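Local coordinates for type I modular polyketide synthase (Streptomyces albus subsp. albus, PDB 6IYR), which probably loads an extender acyl unit from its coenzyme A thioester for chain extension in module 8 of the salinomycin polyketide synthase, at residues A[34-39]-A[432-437]. Residues are numbered along the deposited sequence; the frame is centred on the assembly and turned at random.
Sequences AALTSA and ARFLTS
Ser437 OG is held by two backbone carbonyls, with a hydrogen bond to Thr423 O and a weak one to Gly422 O, on the turn of helix 431-443 that sets Phe434 and Leu435 against Leu36 of strand 36-37. The contact brings the two ends of the modelled acyltransferase chain together: strand 36-37, near the start, pairs in parallel with strand 453-454, near the finish, and the last helix, 431-443, packs against strand 36-37. No hydrogen bond crosses between 34-39 and 432-437, so apolar packing carries the join.

Leu36 does most of the work through one methyl. Its CD1 lies 3.9 Å from Leu435 CG and 4.1 Å from Leu435 CD2, and it meets the helix backbone at 4.0 Å from Leu435 N. The same methyl is 4.1 Å from Phe434 CB, so it settles where the two side chains leave the helix. The reach comes from an extended tip: CD1 is anti to CA (chi2 165°), which carries it away from the strand. This end methyl rests beside Leu435 CG and CD2 as the two leucine side chains pass in opposite directions.

Phe434 offers Leu36 mainly its CB. The ring, which Leu36 CD1 approaches obliquely, turns to helix 188-208, packing on Leu202 and Val205 and meeting the Trp206 ring at about 45°. Leu435 also touches Trp450 and, on strand 453-454, Val453, so this leucine bridges 34-39 and 453-454.

Ser38 extends the contact mainly through CB. Its hydroxyl OG accepts a bond from Leu40 N, two residues on, while Leu435, with CD1 anti to CA (chi2 -179°), stretches that methyl out to 4.3 Å from Ser38 CB.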
ATOM      1  N   ALA A  34      -3.483   2.881 -21.351  1.00 66.96           N
ATOM      2  CA  ALA A  34      -3.914   3.826 -20.335  1.00 63.57           C
ATOM      3  C   ALA A  34      -3.588   3.295 -18.940  1.00 38.74           C
ATOM      4  O   ALA A  34      -3.722   2.098 -18.653  1.00 49.36           O
ATOM      5  CB  ALA A  34      -5.406   4.087 -20.464  1.00 61.01           C
ATOM      6  N   ALA A  35      -3.252   4.197 -18.045  1.00 39.53           N
ATOM      7  CA  ALA A  35      -3.183   3.832 -16.638  1.00 37.37           C
ATOM      8  C   ALA A  35      -4.567   3.459 -16.100  1.00 50.26           C
ATOM      9  O   ALA A  35      -4.741   2.407 -15.460  1.00 42.11           O
ATOM     10  CB  ALA A  35      -2.605   4.983 -15.837  1.00 36.03           C
ATOM     11  N   LEU A  36      -5.534   4.359 -16.281  1.00 38.82           N
ATOM     12  CA  LEU A  36      -6.914   4.011 -16.027  1.00 41.14           C
ATOM     13  C   LEU A  36      -7.773   4.427 -17.194  1.00 47.95           C
ATOM     14  O   LEU A  36      -7.577   5.480 -17.796  1.00 42.04           O
ATOM     15  CB  LEU A  36      -7.460   4.726 -14.799  1.00 43.20           C
ATOM     16  CG  LEU A  36      -6.880   4.330 -13.455  1.00 45.96           C
ATOM     17  CD1 LEU A  36      -7.256   5.369 -12.408  1.00 50.58           C
ATOM     18  CD2 LEU A  36      -7.386   2.951 -13.068  1.00 47.37           C
ATOM     19  N   THR A  37      -8.884   3.742 -17.304  1.00 38.26           N
ATOM     20  CA  THR A  37      -9.848   4.070 -18.298  1.00 50.90           C
ATOM     21  C   THR A  37     -11.217   3.996 -17.636  1.00 48.15           C
ATOM     22  O   THR A  37     -11.593   2.962 -17.087  1.00 56.71           O
ATOM     23  CB  THR A  37      -9.708   3.106 -19.475  1.00 47.94           C
ATOM     24  OG1 THR A  37     -10.103   3.776 -20.669  1.00 70.28           O
ATOM     25  CG2 THR A  37     -10.550   1.868 -19.255  1.00 53.65           C
ATOM     26  N   SER A  38     -11.879   5.144 -17.536  1.00 47.46           N
ATOM     27  CA  SER A  38     -13.077   5.251 -16.714  1.00 42.28           C
ATOM     28  C   SER A  38     -14.083   6.256 -17.278  1.00 47.62           C
ATOM     29  O   SER A  38     -13.705   7.189 -17.993  1.00 40.51           O
ATOM     30  CB  SER A  38     -12.726   5.694 -15.306  1.00 42.47           C
ATOM     31  OG  SER A  38     -13.902   5.719 -14.529  1.00 42.76           O
ATOM     32  N   ALA A  39     -15.344   6.065 -16.889  1.00 43.51           N
ATOM     33  CA  ALA A  39     -16.450   7.006 -17.160  1.00 50.72           C
ATOM     34  C   ALA A  39     -16.451   8.161 -16.180  1.00 45.24           C
ATOM     35  O   ALA A  39     -17.041   9.198 -16.453  1.00 49.48           O
ATOM     36  CB  ALA A  39     -17.774   6.278 -17.053  1.00 51.52           C
ATOM     37  N   ALA A 432     -12.906   3.866  -9.747  1.00 38.80           N
ATOM     38  CA  ALA A 432     -13.488   4.981  -9.011  1.00 38.88           C
ATOM     39  C   ALA A 432     -12.595   5.291  -7.828  1.00 41.04           C
ATOM     40  O   ALA A 432     -12.265   6.449  -7.563  1.00 34.37           O
ATOM     41  CB  ALA A 432     -14.892   4.638  -8.524  1.00 45.23           C
ATOM     42  N   ARG A 433     -12.228   4.256  -7.080  1.00 35.31           N
ATOM     43  CA  ARG A 433     -11.472   4.487  -5.862  1.00 32.28           C
ATOM     44  C   ARG A 433     -10.036   4.871  -6.221  1.00 26.02           C
ATOM     45  O   ARG A 433      -9.423   5.756  -5.628  1.00 29.43           O
ATOM     46  CB  ARG A 433     -11.510   3.264  -4.957  1.00 31.83           C
ATOM     47  CG  ARG A 433     -10.468   3.277  -3.848  1.00 32.17           C
ATOM     48  CD  ARG A 433     -10.518   4.527  -2.976  1.00 34.83           C
ATOM     49  NE  ARG A 433     -11.814   4.671  -2.342  1.00 38.24           N
ATOM     50  CZ  ARG A 433     -12.176   5.722  -1.616  1.00 47.96           C
ATOM     51  NH1 ARG A 433     -13.400   5.796  -1.114  1.00 42.25           N
ATOM     52  NH2 ARG A 433     -11.315   6.698  -1.391  1.00 48.12           N
ATOM     53  N   PHE A 434      -9.522   4.234  -7.238  1.00 27.26           N
ATOM     54  CA  PHE A 434      -8.159   4.493  -7.631  1.00 30.21           C
ATOM     55  C   PHE A 434      -8.044   5.949  -8.065  1.00 37.04           C
ATOM     56  O   PHE A 434      -7.180   6.662  -7.593  1.00 31.32           O
ATOM     57  CB  PHE A 434      -7.742   3.523  -8.741  1.00 30.76           C
ATOM     58  CG  PHE A 434      -6.250   3.212  -8.764  1.00 32.14           C
ATOM     59  CD1 PHE A 434      -5.301   4.227  -8.653  1.00 38.74           C
ATOM     60  CD2 PHE A 434      -5.799   1.925  -8.972  1.00 38.22           C
ATOM     61  CE1 PHE A 434      -3.936   3.949  -8.705  1.00 38.71           C
ATOM     62  CE2 PHE A 434      -4.441   1.646  -9.025  1.00 34.85           C
ATOM     63  CZ  PHE A 434      -3.511   2.656  -8.877  1.00 35.74           C
ATOM     64  N   LEU A 435      -8.967   6.418  -8.904  1.00 35.27           N
ATOM     65  CA  LEU A 435      -8.940   7.815  -9.341  1.00 30.84           C
ATOM     66  C   LEU A 435      -8.983   8.709  -8.168  1.00 22.69           C
ATOM     67  O   LEU A 435      -8.317   9.755  -8.137  1.00 33.27           O
ATOM     68  CB  LEU A 435     -10.155   8.162 -10.219  1.00 33.64           C
ATOM     69  CG  LEU A 435      -9.941   8.151 -11.717  1.00 45.17           C
ATOM     70  CD1 LEU A 435     -11.245   8.530 -12.418  1.00 51.32           C
ATOM     71  CD2 LEU A 435      -8.827   9.108 -12.107  1.00 38.64           C
ATOM     72  N   THR A 436      -9.816   8.394  -7.197  1.00 28.11           N
ATOM     73  CA  THR A 436      -9.847   9.280  -6.065  1.00 29.96           C
ATOM     74  C   THR A 436      -8.564   9.252  -5.229  1.00 36.91           C
ATOM     75  O   THR A 436      -8.083  10.301  -4.765  1.00 31.96           O
ATOM     76  CB  THR A 436     -11.167   9.286  -5.257  1.00 38.17           C
ATOM     77  OG1 THR A 436     -10.906   9.277  -3.863  1.00 40.80           O
ATOM     78  CG2 THR A 436     -12.122   8.241  -5.649  1.00 37.66           C
ATOM     79  N   SER A 437      -7.881   8.117  -5.245  1.00 30.83           N
ATOM     80  CA  SER A 437      -6.537   8.056  -4.656  1.00 30.96           C
ATOM     81  C   SER A 437      -5.517   8.887  -5.416  1.00 25.52           C
ATOM     82  O   SER A 437      -4.763   9.605  -4.795  1.00 28.57           O
ATOM     83  CB  SER A 437      -6.076   6.610  -4.523  1.00 28.53           C
ATOM     84  OG  SER A 437      -6.868   5.969  -3.521  1.00 27.41           O
TER